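PDB 5XCJ: vacuolar protein sorting-associated protein 29, which binds metal ions through a metallophosphatase fold and probably acts as a retromer subunit in intracellular protein sorting and transport. Local coordinates for residues Pro12-Ala17 / Gly137-Leu142; Ile91-Arg96 / Thr113-Lys118; Ile101-Leu106 / Gly125-Leu130. The protein carries 1 engineered substitution. One frame throughout, in Å; residues are numbered along the deposited sequence.

Interaction 1: Pro12-Ala17 / Gly137-Leu142; sequences PHRSAA and GAYSPL
Two loops at the rim of the metal site meet here, and a cation-pi stack between Arg14 and Tyr139 carries most of the contact. The guanidinium lies nearly flat over one face of the phenol ring, planes 23° apart. Arg14 CZ stands 3.9 Å from the ring centroid. The overlap is offset toward the CD2-CE2 side of the ring, where Arg14 NE comes within 3.3 Å of Tyr139 CD2. Arg14 is extended from CG to NE and runs alongside Tyr139, so CD, NE and CZ all lie by the ring. Tyr139 CG is anti to the backbone N (chi1 161°), and the ring turns its face to the arginine. The backbone N of Pro141 lies over the opposite face, toward the rim.

Beside the stack, Ala16 CB and Ala138 CB make a small apolar contact at 4.4 Å. Ala138 is buried; its N is hydrogen-bonded to Ser134 OG and its O accepts from His117 ND1. His117 is a zinc ligand of this protein, although no metal is bound here. Ala138 O likely holds that imidazole's rotation. The two loops border the metal site of a calcineurin-like metallophosphatase fold, with Ala138 O in its second shell.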
ATOM      1  N   PRO A  12      -2.341   8.267 -15.551  1.00 15.78           N
ATOM      2  CA  PRO A  12      -2.423   8.302 -17.018  1.00 13.92           C
ATOM      3  C   PRO A  12      -1.781   9.553 -17.572  1.00 15.56           C
ATOM      4  O   PRO A  12      -1.990  10.634 -17.032  1.00 18.35           O
ATOM      5  CB  PRO A  12      -3.925   8.340 -17.279  1.00 16.00           C
ATOM      6  CG  PRO A  12      -4.530   7.700 -16.078  1.00 15.15           C
ATOM      7  CD  PRO A  12      -3.672   8.139 -14.933  1.00 17.02           C
ATOM      8  N   HIS A  13      -0.934   9.356 -18.577  1.00 14.67           N
ATOM      9  CA  HIS A  13      -0.223  10.414 -19.290  1.00 13.39           C
ATOM     10  C   HIS A  13       0.906  11.053 -18.485  1.00 14.93           C
ATOM     11  O   HIS A  13       1.434  12.086 -18.867  1.00 13.78           O
ATOM     12  CB  HIS A  13      -1.189  11.459 -19.841  1.00 11.39           C
ATOM     13  CG  HIS A  13      -2.321  10.872 -20.624  1.00 11.68           C
ATOM     14  ND1 HIS A  13      -3.618  10.867 -20.164  1.00 15.61           N
ATOM     15  CD2 HIS A  13      -2.345  10.259 -21.829  1.00 11.06           C
ATOM     16  CE1 HIS A  13      -4.396  10.280 -21.058  1.00 11.98           C
ATOM     17  NE2 HIS A  13      -3.648   9.901 -22.076  1.00 11.03           N
ATOM     18  N   ARG A  14       1.239  10.454 -17.348  1.00 15.78           N
ATOM     19  CA  ARG A  14       2.336  10.943 -16.522  1.00 17.35           C
ATOM     20  C   ARG A  14       3.310   9.795 -16.253  1.00 16.88           C
ATOM     21  O   ARG A  14       2.929   8.773 -15.701  1.00 18.82           O
ATOM     22  CB  ARG A  14       1.797  11.554 -15.229  1.00 15.53           C
ATOM     23  CG  ARG A  14       0.893  12.752 -15.476  1.00 13.09           C
ATOM     24  CD  ARG A  14       0.235  13.256 -14.207  1.00 14.19           C
ATOM     25  NE  ARG A  14      -0.735  14.306 -14.490  1.00 11.34           N
ATOM     26  CZ  ARG A  14      -0.431  15.591 -14.616  1.00 12.90           C
ATOM     27  NH1 ARG A  14       0.821  15.990 -14.482  1.00 17.08           N
ATOM     28  NH2 ARG A  14      -1.378  16.476 -14.878  1.00 14.12           N
ATOM     29  N   SER A  15       4.562   9.974 -16.644  1.00 16.59           N
ATOM     30  CA  SER A  15       5.565   8.931 -16.478  1.00 14.10           C
ATOM     31  C   SER A  15       6.252   8.975 -15.120  1.00 17.36           C
ATOM     32  O   SER A  15       6.747  10.014 -14.697  1.00 20.27           O
ATOM     33  CB  SER A  15       6.602   9.021 -17.598  1.00 16.71           C
ATOM     34  OG  SER A  15       7.710   8.183 -17.356  1.00 23.50           O
ATOM     35  N   ALA A  16       6.247   7.841 -14.431  1.00 16.21           N
ATOM     36  CA  ALA A  16       6.889   7.720 -13.131  1.00 17.61           C
ATOM     37  C   ALA A  16       7.668   6.414 -13.029  1.00 20.12           C
ATOM     38  O   ALA A  16       7.210   5.375 -13.486  1.00 24.93           O
ATOM     39  CB  ALA A  16       5.863   7.806 -12.016  1.00 19.11           C
ATOM     40  N   ALA A  17       8.835   6.467 -12.403  1.00 16.94           N
ATOM     41  CA  ALA A  17       9.648   5.274 -12.237  1.00 14.12           C
ATOM     42  C   ALA A  17       9.921   4.994 -10.767  1.00 13.21           C
ATOM     43  O   ALA A  17      10.149   5.915  -9.994  1.00 16.18           O
ATOM     44  CB  ALA A  17      10.953   5.410 -12.993  1.00 18.20           C
ATOM     45  N   GLY A 137       6.063   8.182  -6.167  1.00  9.80           N
ATOM     46  CA  GLY A 137       5.839   9.581  -5.857  1.00 10.12           C
ATOM     47  C   GLY A 137       5.126  10.278  -7.007  1.00 11.93           C
ATOM     48  O   GLY A 137       5.425  11.407  -7.355  1.00 10.85           O
ATOM     49  N   ALA A 138       4.137   9.582  -7.558  1.00 13.16           N
ATOM     50  CA  ALA A 138       3.353  10.048  -8.704  1.00 12.64           C
ATOM     51  C   ALA A 138       2.451  11.243  -8.405  1.00 13.67           C
ATOM     52  O   ALA A 138       2.058  11.472  -7.273  1.00 17.52           O
ATOM     53  CB  ALA A 138       2.541   8.904  -9.283  1.00 12.12           C
ATOM     54  N   TYR A 139       2.112  11.982  -9.452  1.00 13.05           N
ATOM     55  CA  TYR A 139       1.295  13.172  -9.315  1.00 11.46           C
ATOM     56  C   TYR A 139      -0.088  12.882  -8.727  1.00 11.73           C
ATOM     57  O   TYR A 139      -0.732  11.908  -9.093  1.00 11.19           O
ATOM     58  CB  TYR A 139       1.150  13.853 -10.691  1.00 11.71           C
ATOM     59  CG  TYR A 139      -0.017  14.805 -10.777  1.00 13.07           C
ATOM     60  CD1 TYR A 139       0.110  16.118 -10.366  1.00 13.21           C
ATOM     61  CD2 TYR A 139      -1.262  14.374 -11.204  1.00 13.46           C
ATOM     62  CE1 TYR A 139      -0.956  16.986 -10.412  1.00 12.21           C
ATOM     63  CE2 TYR A 139      -2.336  15.234 -11.256  1.00 13.62           C
ATOM     64  CZ  TYR A 139      -2.177  16.538 -10.855  1.00 13.05           C
ATOM     65  OH  TYR A 139      -3.239  17.404 -10.897  1.00 15.17           O
ATOM     66  N   SER A 140      -0.523  13.749  -7.829  1.00 13.72           N
ATOM     67  CA  SER A 140      -1.850  13.646  -7.264  1.00 12.61           C
ATOM     68  C   SER A 140      -2.426  15.039  -7.077  1.00 14.09           C
ATOM     69  O   SER A 140      -1.731  15.945  -6.642  1.00 12.93           O
ATOM     70  CB  SER A 140      -1.822  12.906  -5.927  1.00 13.45           C
ATOM     71  OG  SER A 140      -3.108  12.882  -5.338  1.00 14.62           O
ATOM     72  N   PRO A 141      -3.704  15.198  -7.400  1.00 12.04           N
ATOM     73  CA  PRO A 141      -4.397  16.472  -7.195  1.00 15.70           C
ATOM     74  C   PRO A 141      -4.439  16.778  -5.693  1.00 17.08           C
ATOM     75  O   PRO A 141      -4.458  17.933  -5.288  1.00 20.62           O
ATOM     76  CB  PRO A 141      -5.799  16.222  -7.767  1.00 14.91           C
ATOM     77  CG  PRO A 141      -5.901  14.758  -7.980  1.00 12.28           C
ATOM     78  CD  PRO A 141      -4.512  14.254  -8.181  1.00 11.53           C
ATOM     79  N   LEU A 142      -4.506  15.720  -4.899  1.00 18.06           N
ATOM     80  CA  LEU A 142      -4.549  15.786  -3.436  1.00 15.65           C
ATOM     81  C   LEU A 142      -3.300  16.310  -2.719  1.00 17.05           C
ATOM     82  O   LEU A 142      -3.405  16.998  -1.713  1.00 25.66           O
ATOM     83  CB  LEU A 142      -4.978  14.435  -2.873  1.00 14.63           C
ATOM     84  CG  LEU A 142      -6.288  13.911  -3.460  1.00 15.18           C
ATOM     85  CD1 LEU A 142      -6.835  12.753  -2.649  1.00 11.92           C
ATOM     86  CD2 LEU A 142      -7.310  15.030  -3.572  1.00 16.96           C
TER

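Interaction 2: Ile91-Arg96 / Thr113-Lys118; sequences IPWGDR and TGHTHK
The aromatic contact is an edge-to-face pair between Trp93 and His115. An imidazole edge points at the face of the indole. His115 NE2 leads and lies over the middle of the Trp93 ring system, 3.2 Å from Trp93 CE2 and 3.3 Å from Trp93 CD2. Behind it, His115 CE1 reaches Trp93 CZ2 at 3.8 Å. The five-membered ring of Trp93 and the His115 ring are inclined at 52°, with centroids 4.1 Å apart. The His115 side chain has CG anti to its backbone N (chi1 -173°), which sends the ring out to the indole.

His115 is a ligand of one zinc ion in this protein, and His117 of the other; neither metal is bound to this chain. The two belong to the Gly-His-Thr-His segment, a signature loop of the metallophosphatase fold. Ala62, an engineered substitution at another ligand position of the first site, has its side chain about 5 Å from that of His115.

Apolar contact is slight. Thr116 CG2 touches Gly94 CA at 4.4 Å.

The hydrogen bonds all lie within the segments or run to residues outside them; none crosses the contact. Trp93 NE1 donates to His88 O, which is likely to limit rotation of the indole. His115 N is hydrogen-bonded to Asp8 OD2, linking the histidine backbone to another zinc ligand. Thr116 OG1 accepts from Lys118 N at 3.3 Å and closes an ST turn. Gly94 sits in a type II turn from Pro92 to Asp95. Asp95 is the N-cap of helix 96-106, with OD1 accepting from Ala98 N.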
ATOM      1  N   ILE A  91     -15.635   7.749  -0.012  1.00 13.17           N
ATOM      2  CA  ILE A  91     -16.087   9.135  -0.065  1.00 11.77           C
ATOM      3  C   ILE A  91     -16.705   9.586   1.271  1.00 13.75           C
ATOM      4  O   ILE A  91     -17.548   8.880   1.795  1.00 13.93           O
ATOM      5  CB  ILE A  91     -17.024   9.402  -1.251  1.00 12.21           C
ATOM      6  CG1 ILE A  91     -18.298   8.575  -1.138  1.00 12.31           C
ATOM      7  CG2 ILE A  91     -16.302   9.108  -2.554  1.00 13.13           C
ATOM      8  CD1 ILE A  91     -19.333   8.922  -2.179  1.00 10.99           C
ATOM      9  N   PRO A  92     -16.295  10.727   1.831  1.00 16.17           N
ATOM     10  CA  PRO A  92     -15.259  11.615   1.288  1.00 14.76           C
ATOM     11  C   PRO A  92     -13.860  11.011   1.382  1.00 13.28           C
ATOM     12  O   PRO A  92     -13.610  10.193   2.252  1.00 16.63           O
ATOM     13  CB  PRO A  92     -15.369  12.860   2.173  1.00 16.90           C
ATOM     14  CG  PRO A  92     -16.749  12.808   2.736  1.00 17.97           C
ATOM     15  CD  PRO A  92     -17.030  11.354   2.940  1.00 15.07           C
ATOM     16  N   TRP A  93     -12.972  11.436   0.482  1.00 16.89           N
ATOM     17  CA  TRP A  93     -11.632  10.858   0.364  1.00 17.38           C
ATOM     18  C   TRP A  93     -10.733  11.020   1.559  1.00 18.04           C
ATOM     19  O   TRP A  93     -10.542  12.107   2.084  1.00 15.55           O
ATOM     20  CB  TRP A  93     -10.916  11.460  -0.839  1.00 13.87           C
ATOM     21  CG  TRP A  93     -11.411  10.964  -2.131  1.00 11.88           C
ATOM     22  CD1 TRP A  93     -12.071   9.798  -2.365  1.00 11.89           C
ATOM     23  CD2 TRP A  93     -11.301  11.626  -3.389  1.00 11.77           C
ATOM     24  NE1 TRP A  93     -12.374   9.689  -3.691  1.00 13.24           N
ATOM     25  CE2 TRP A  93     -11.912  10.800  -4.345  1.00 12.96           C
ATOM     26  CE3 TRP A  93     -10.739  12.833  -3.800  1.00 12.59           C
ATOM     27  CZ2 TRP A  93     -11.975  11.144  -5.690  1.00 14.64           C
ATOM     28  CZ3 TRP A  93     -10.809  13.172  -5.130  1.00 15.24           C
ATOM     29  CH2 TRP A  93     -11.421  12.332  -6.058  1.00 15.94           C
ATOM     30  N   GLY A  94     -10.252   9.879   2.043  1.00 18.51           N
ATOM     31  CA  GLY A  94      -9.312   9.812   3.141  1.00 17.92           C
ATOM     32  C   GLY A  94      -9.913  10.083   4.502  1.00 21.19           C
ATOM     33  O   GLY A  94      -9.203  10.080   5.503  1.00 22.42           O
ATOM     34  N   ASP A  95     -11.218  10.332   4.542  1.00 20.15           N
ATOM     35  CA  ASP A  95     -11.892  10.635   5.799  1.00 19.23           C
ATOM     36  C   ASP A  95     -11.829   9.455   6.759  1.00 17.84           C
ATOM     37  O   ASP A  95     -12.053   8.316   6.367  1.00 19.02           O
ATOM     38  CB  ASP A  95     -13.343  11.037   5.540  1.00 17.73           C
ATOM     39  CG  ASP A  95     -14.084  11.385   6.810  1.00 16.86           C
ATOM     40  OD1 ASP A  95     -14.674  10.471   7.417  1.00 19.38           O
ATOM     41  OD2 ASP A  95     -14.088  12.566   7.194  1.00 19.52           O
ATOM     42  N   ARG A  96     -11.551   9.740   8.027  1.00 17.85           N
ATOM     43  CA  ARG A  96     -11.424   8.688   9.018  1.00 16.90           C
ATOM     44  C   ARG A  96     -12.706   7.892   9.181  1.00 12.88           C
ATOM     45  O   ARG A  96     -12.668   6.677   9.286  1.00 15.30           O
ATOM     46  CB  ARG A  96     -10.980   9.268  10.356  1.00 17.13           C
ATOM     47  N   THR A 113      -5.432   1.121   2.122  1.00  8.60           N
ATOM     48  CA  THR A 113      -5.939   1.923   1.015  1.00  7.68           C
ATOM     49  C   THR A 113      -4.857   2.866   0.477  1.00  8.44           C
ATOM     50  O   THR A 113      -3.894   3.162   1.163  1.00 10.44           O
ATOM     51  CB  THR A 113      -7.173   2.758   1.425  1.00  9.03           C
ATOM     52  OG1 THR A 113      -6.847   3.601   2.536  1.00  9.09           O
ATOM     53  CG2 THR A 113      -8.335   1.860   1.797  1.00 10.16           C
ATOM     54  N   GLY A 114      -5.022   3.315  -0.760  1.00  9.24           N
ATOM     55  CA  GLY A 114      -4.083   4.232  -1.368  1.00  8.25           C
ATOM     56  C   GLY A 114      -4.818   5.503  -1.729  1.00  9.15           C
ATOM     57  O   GLY A 114      -5.371   6.151  -0.838  1.00 11.06           O
ATOM     58  N   HIS A 115      -4.751   5.878  -3.003  1.00 10.10           N
ATOM     59  CA  HIS A 115      -5.447   7.043  -3.557  1.00 10.61           C
ATOM     60  C   HIS A 115      -4.904   8.431  -3.207  1.00 11.37           C
ATOM     61  O   HIS A 115      -4.719   9.267  -4.076  1.00 12.99           O
ATOM     62  CB  HIS A 115      -6.943   6.973  -3.263  1.00 13.53           C
ATOM     63  CG  HIS A 115      -7.737   8.037  -3.951  1.00 14.25           C
ATOM     64  ND1 HIS A 115      -8.192   7.905  -5.242  1.00 13.94           N
ATOM     65  CD2 HIS A 115      -8.140   9.258  -3.532  1.00 11.54           C
ATOM     66  CE1 HIS A 115      -8.848   8.997  -5.590  1.00 12.77           C
ATOM     67  NE2 HIS A 115      -8.835   9.830  -4.569  1.00 13.26           N
ATOM     68  N   THR A 116      -4.710   8.671  -1.920  1.00 10.27           N
ATOM     69  CA  THR A 116      -4.250   9.953  -1.413  1.00 10.99           C
ATOM     70  C   THR A 116      -2.849  10.365  -1.848  1.00 13.68           C
ATOM     71  O   THR A 116      -2.514  11.542  -1.805  1.00 12.74           O
ATOM     72  CB  THR A 116      -4.323  10.001   0.126  1.00 10.25           C
ATOM     73  OG1 THR A 116      -3.348   9.114   0.677  1.00 11.41           O
ATOM     74  CG2 THR A 116      -5.698   9.589   0.597  1.00 11.36           C
ATOM     75  N   HIS A 117      -2.018   9.372  -2.155  1.00 12.13           N
ATOM     76  CA  HIS A 117      -0.613   9.561  -2.526  1.00 11.39           C
ATOM     77  C   HIS A 117       0.227  10.102  -1.364  1.00 12.25           C
ATOM     78  O   HIS A 117       1.264  10.723  -1.563  1.00 14.77           O
ATOM     79  CB  HIS A 117      -0.450  10.406  -3.790  1.00 11.15           C
ATOM     80  CG  HIS A 117      -0.829   9.681  -5.044  1.00 10.46           C
ATOM     81  ND1 HIS A 117      -0.225   9.921  -6.257  1.00 10.81           N
ATOM     82  CD2 HIS A 117      -1.755   8.721  -5.271  1.00 10.99           C
ATOM     83  CE1 HIS A 117      -0.764   9.141  -7.176  1.00 10.70           C
ATOM     84  NE2 HIS A 117      -1.696   8.403  -6.605  1.00  9.42           N
ATOM     85  N   LYS A 118      -0.241   9.855  -0.148  1.00 10.70           N
ATOM     86  CA  LYS A 118       0.471  10.263   1.047  1.00 11.40           C
ATOM     87  C   LYS A 118       0.518   9.081   2.000  1.00 12.34           C
ATOM     88  O   LYS A 118      -0.512   8.563   2.413  1.00 10.49           O
ATOM     89  CB  LYS A 118      -0.186  11.459   1.726  1.00 13.95           C
ATOM     90  CG  LYS A 118       0.674  12.069   2.817  1.00 16.22           C
ATOM     91  CD  LYS A 118       2.151  11.938   2.477  1.00 18.57           C
ATOM     92  CE  LYS A 118       2.941  13.167   2.893  1.00 19.34           C
ATOM     93  NZ  LYS A 118       3.749  13.719   1.774  1.00 17.66           N
TER

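Interaction 3: Ile101-Leu106 / Gly125-Leu130; sequences IYQRQL and GGKYFL
The last turns of helix 96-106 face the start of strand 127-131, and the backbones come nearest at Gln103 and Lys127, whose CA atoms are 8.3 Å apart. This is the helix of a beta-alpha-beta crossover from strand 80-85 to strand 110-112, laid against the mixed five-stranded sheet of the metallophosphatase fold. The chain runs from the helix into strand 110-112, which lies beside 127-131 and parallel to it. Tyr128 and Leu130 take part in the backbone bonds between these two strands. No hydrogen bond joins the two segments, and side chains make the contact.

Gln103 is the buried centre of it. Its CG is anti to the backbone N (chi1 172°), and the chain then bends at chi2 (-98°). CB meets Phe129 directly from the helix; the bend at chi2 turns the amide to Lys127. Gln103 CB lies 3.8 Å from Phe129 CZ, at the far end of the ring. The amide and the phenyl ring are almost perpendicular, with planes 86° apart. Leu111 of strand 110-112 touches both Gln103 and Phe129 and extends the apolar layer beneath the helix.

Lys127 crosses Gln103 at about a right angle and offers its methylenes, not its ammonium group. Its CG is 3.6 Å from both Gln103 CD and Gln103 OE1. The lysine chain also bends at chi2, and its ammonium end points off from the contact. The buried amide nitrogen has a polar partner beyond the segments: Gln103 NE2 donates to Val108 O, in the connection to strand 110-112. The same nitrogen packs against the lysine chain, with Gln103 NE2 3.3 Å from Lys127 CD.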
ATOM      1  N   ILE A 101     -16.023   3.059   8.140  1.00 16.73           N
ATOM      2  CA  ILE A 101     -17.204   2.357   7.670  1.00 15.89           C
ATOM      3  C   ILE A 101     -16.787   1.179   6.792  1.00 16.96           C
ATOM      4  O   ILE A 101     -17.315   0.083   6.925  1.00 18.31           O
ATOM      5  CB  ILE A 101     -18.159   3.296   6.910  1.00 18.65           C
ATOM      6  CG1 ILE A 101     -18.730   4.346   7.865  1.00 15.67           C
ATOM      7  CG2 ILE A 101     -19.282   2.506   6.256  1.00 18.86           C
ATOM      8  CD1 ILE A 101     -19.231   5.598   7.183  1.00 15.05           C
ATOM      9  N   TYR A 102     -15.832   1.405   5.898  1.00 13.71           N
ATOM     10  CA  TYR A 102     -15.348   0.331   5.038  1.00 14.96           C
ATOM     11  C   TYR A 102     -14.684  -0.786   5.832  1.00 14.69           C
ATOM     12  O   TYR A 102     -14.869  -1.961   5.541  1.00 15.85           O
ATOM     13  CB  TYR A 102     -14.415   0.854   3.950  1.00 13.64           C
ATOM     14  CG  TYR A 102     -15.132   1.103   2.654  1.00 12.70           C
ATOM     15  CD1 TYR A 102     -15.251   0.104   1.702  1.00 14.74           C
ATOM     16  CD2 TYR A 102     -15.709   2.332   2.390  1.00 11.92           C
ATOM     17  CE1 TYR A 102     -15.914   0.330   0.513  1.00 13.73           C
ATOM     18  CE2 TYR A 102     -16.379   2.562   1.209  1.00 12.45           C
ATOM     19  CZ  TYR A 102     -16.478   1.560   0.275  1.00 12.61           C
ATOM     20  OH  TYR A 102     -17.136   1.800  -0.899  1.00 12.96           O
ATOM     21  N   GLN A 103     -13.920  -0.409   6.852  1.00 15.06           N
ATOM     22  CA  GLN A 103     -13.226  -1.385   7.681  1.00 14.14           C
ATOM     23  C   GLN A 103     -14.259  -2.277   8.355  1.00 15.95           C
ATOM     24  O   GLN A 103     -14.089  -3.484   8.443  1.00 16.74           O
ATOM     25  CB  GLN A 103     -12.375  -0.677   8.736  1.00 14.29           C
ATOM     26  CG  GLN A 103     -11.759  -1.599   9.776  1.00 15.41           C
ATOM     27  CD  GLN A 103     -12.550  -1.644  11.067  1.00 17.30           C
ATOM     28  OE1 GLN A 103     -13.100  -0.644  11.504  1.00 18.67           O
ATOM     29  NE2 GLN A 103     -12.608  -2.814  11.680  1.00 17.89           N
ATOM     30  N   ARG A 104     -15.314  -1.661   8.863  1.00 17.03           N
ATOM     31  CA  ARG A 104     -16.400  -2.395   9.488  1.00 16.05           C
ATOM     32  C   ARG A 104     -17.128  -3.266   8.466  1.00 17.07           C
ATOM     33  O   ARG A 104     -17.555  -4.368   8.777  1.00 19.16           O
ATOM     34  CB  ARG A 104     -17.348  -1.461  10.226  1.00 16.70           C
ATOM     35  CG  ARG A 104     -16.832  -1.053  11.592  1.00 16.56           C
ATOM     36  CD  ARG A 104     -17.920  -0.396  12.410  1.00 16.01           C
ATOM     37  NE  ARG A 104     -18.603   0.647  11.657  1.00 18.97           N
ATOM     38  CZ  ARG A 104     -18.159   1.890  11.536  1.00 18.95           C
ATOM     39  NH1 ARG A 104     -17.026   2.247  12.110  1.00 18.84           N
ATOM     40  NH2 ARG A 104     -18.849   2.774  10.838  1.00 19.42           N
ATOM     41  N   GLN A 105     -17.276  -2.738   7.254  1.00 18.39           N
ATOM     42  CA  GLN A 105     -17.942  -3.454   6.172  1.00 19.63           C
ATOM     43  C   GLN A 105     -17.185  -4.718   5.803  1.00 18.53           C
ATOM     44  O   GLN A 105     -17.768  -5.776   5.624  1.00 21.75           O
ATOM     45  CB  GLN A 105     -18.055  -2.552   4.942  1.00 21.69           C
ATOM     46  CG  GLN A 105     -18.970  -1.356   5.126  1.00 23.21           C
ATOM     47  CD  GLN A 105     -20.393  -1.756   5.457  1.00 27.98           C
ATOM     48  OE1 GLN A 105     -20.915  -2.734   4.926  1.00 33.73           O
ATOM     49  NE2 GLN A 105     -21.033  -0.991   6.337  1.00 24.37           N
ATOM     50  N   LEU A 106     -15.875  -4.579   5.644  1.00 18.39           N
ATOM     51  CA  LEU A 106     -14.989  -5.697   5.337  1.00 14.96           C
ATOM     52  C   LEU A 106     -14.773  -6.616   6.539  1.00 13.82           C
ATOM     53  O   LEU A 106     -14.353  -7.755   6.375  1.00 15.12           O
ATOM     54  CB  LEU A 106     -13.636  -5.196   4.827  1.00 18.15           C
ATOM     55  CG  LEU A 106     -13.617  -4.405   3.522  1.00 16.05           C
ATOM     56  CD1 LEU A 106     -12.188  -4.148   3.071  1.00 14.60           C
ATOM     57  CD2 LEU A 106     -14.396  -5.138   2.448  1.00 21.06           C
ATOM     58  N   GLY A 125      -9.546   3.416  17.306  1.00 13.74           N
ATOM     59  CA  GLY A 125     -10.442   2.511  18.000  1.00 15.16           C
ATOM     60  C   GLY A 125     -10.016   1.058  18.000  1.00 13.64           C
ATOM     61  O   GLY A 125     -10.847   0.170  17.953  1.00 18.16           O
ATOM     62  N   GLY A 126      -8.711   0.819  18.048  1.00 14.20           N
ATOM     63  CA  GLY A 126      -8.178  -0.531  18.064  1.00 12.46           C
ATOM     64  C   GLY A 126      -8.022  -1.164  16.695  1.00 13.68           C
ATOM     65  O   GLY A 126      -7.567  -2.294  16.571  1.00 14.61           O
ATOM     66  N   LYS A 127      -8.388  -0.412  15.669  1.00 12.99           N
ATOM     67  CA  LYS A 127      -8.270  -0.857  14.288  1.00 14.02           C
ATOM     68  C   LYS A 127      -7.147  -0.060  13.623  1.00 12.47           C
ATOM     69  O   LYS A 127      -6.865   1.067  14.011  1.00 15.02           O
ATOM     70  CB  LYS A 127      -9.580  -0.677  13.523  1.00 11.86           C
ATOM     71  CG  LYS A 127     -10.795  -1.303  14.184  1.00 11.68           C
ATOM     72  CD  LYS A 127     -10.629  -2.794  14.381  1.00 13.00           C
ATOM     73  CE  LYS A 127     -11.567  -3.307  15.461  1.00 14.65           C
ATOM     74  NZ  LYS A 127     -11.690  -4.784  15.455  1.00 14.96           N
ATOM     75  N   TYR A 128      -6.505  -0.657  12.626  1.00 12.87           N
ATOM     76  CA  TYR A 128      -5.388  -0.009  11.956  1.00  9.79           C
ATOM     77  C   TYR A 128      -5.664   0.329  10.504  1.00 10.19           C
ATOM     78  O   TYR A 128      -6.140  -0.505   9.748  1.00 11.66           O
ATOM     79  CB  TYR A 128      -4.145  -0.886  12.065  1.00 11.97           C
ATOM     80  CG  TYR A 128      -3.887  -1.369  13.472  1.00 13.43           C
ATOM     81  CD1 TYR A 128      -4.458  -2.537  13.937  1.00 12.63           C
ATOM     82  CD2 TYR A 128      -3.084  -0.642  14.335  1.00 11.77           C
ATOM     83  CE1 TYR A 128      -4.228  -2.976  15.225  1.00 14.94           C
ATOM     84  CE2 TYR A 128      -2.849  -1.070  15.620  1.00 14.10           C
ATOM     85  CZ  TYR A 128      -3.424  -2.235  16.061  1.00 16.78           C
ATOM     86  OH  TYR A 128      -3.190  -2.661  17.343  1.00 20.70           O
ATOM     87  N   PHE A 129      -5.383   1.573  10.143  1.00 10.38           N
ATOM     88  CA  PHE A 129      -5.574   2.053   8.786  1.00  9.97           C
ATOM     89  C   PHE A 129      -4.213   2.412   8.213  1.00  8.91           C
ATOM     90  O   PHE A 129      -3.534   3.290   8.727  1.00  9.76           O
ATOM     91  CB  PHE A 129      -6.505   3.260   8.787  1.00 11.20           C
ATOM     92  CG  PHE A 129      -7.903   2.936   9.227  1.00 12.05           C
ATOM     93  CD1 PHE A 129      -8.206   2.799  10.570  1.00 12.80           C
ATOM     94  CD2 PHE A 129      -8.909   2.752   8.300  1.00 11.25           C
ATOM     95  CE1 PHE A 129      -9.489   2.494  10.975  1.00 12.76           C
ATOM     96  CE2 PHE A 129     -10.191   2.446   8.701  1.00 13.45           C
ATOM     97  CZ  PHE A 129     -10.481   2.315  10.044  1.00 11.79           C
ATOM     98  N   LEU A 130      -3.842   1.737   7.129  1.00  8.67           N
ATOM     99  CA  LEU A 130      -2.546   1.934   6.490  1.00  7.82           C
ATOM    100  C   LEU A 130      -2.589   2.361   5.024  1.00  8.51           C
ATOM    101  O   LEU A 130      -3.366   1.840   4.236  1.00 11.12           O
ATOM    102  CB  LEU A 130      -1.717   0.658   6.616  1.00  8.19           C
ATOM    103  CG  LEU A 130      -1.843  -0.072   7.950  1.00  7.94           C
ATOM    104  CD1 LEU A 130      -1.130  -1.410   7.928  1.00  8.69           C
ATOM    105  CD2 LEU A 130      -1.315   0.804   9.066  1.00  8.11           C
TER

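Overall arrangement
All three contacts lie in one calcineurin-like domain. Interactions 2 and 3 share helix 96-106: segment 91-96 leads into it, and segment 101-106 ends it. Their segments alternate along the chain, their centres are about 13 Å apart, and a probable backbone hydrogen bond, Thr113 N to Leu130 O at 3.0 Å, joins them. Both are nested inside the long loop closed by interaction 1. Interaction 1 touches interaction 2 at the metal site, with centres about 16 Å apart. Interaction 3 lies about 27 Å from interaction 1 between centres, on the opposite side of the chain's centre. The series thus runs from the loops around the zinc ligands to helix-on-sheet packing away from them.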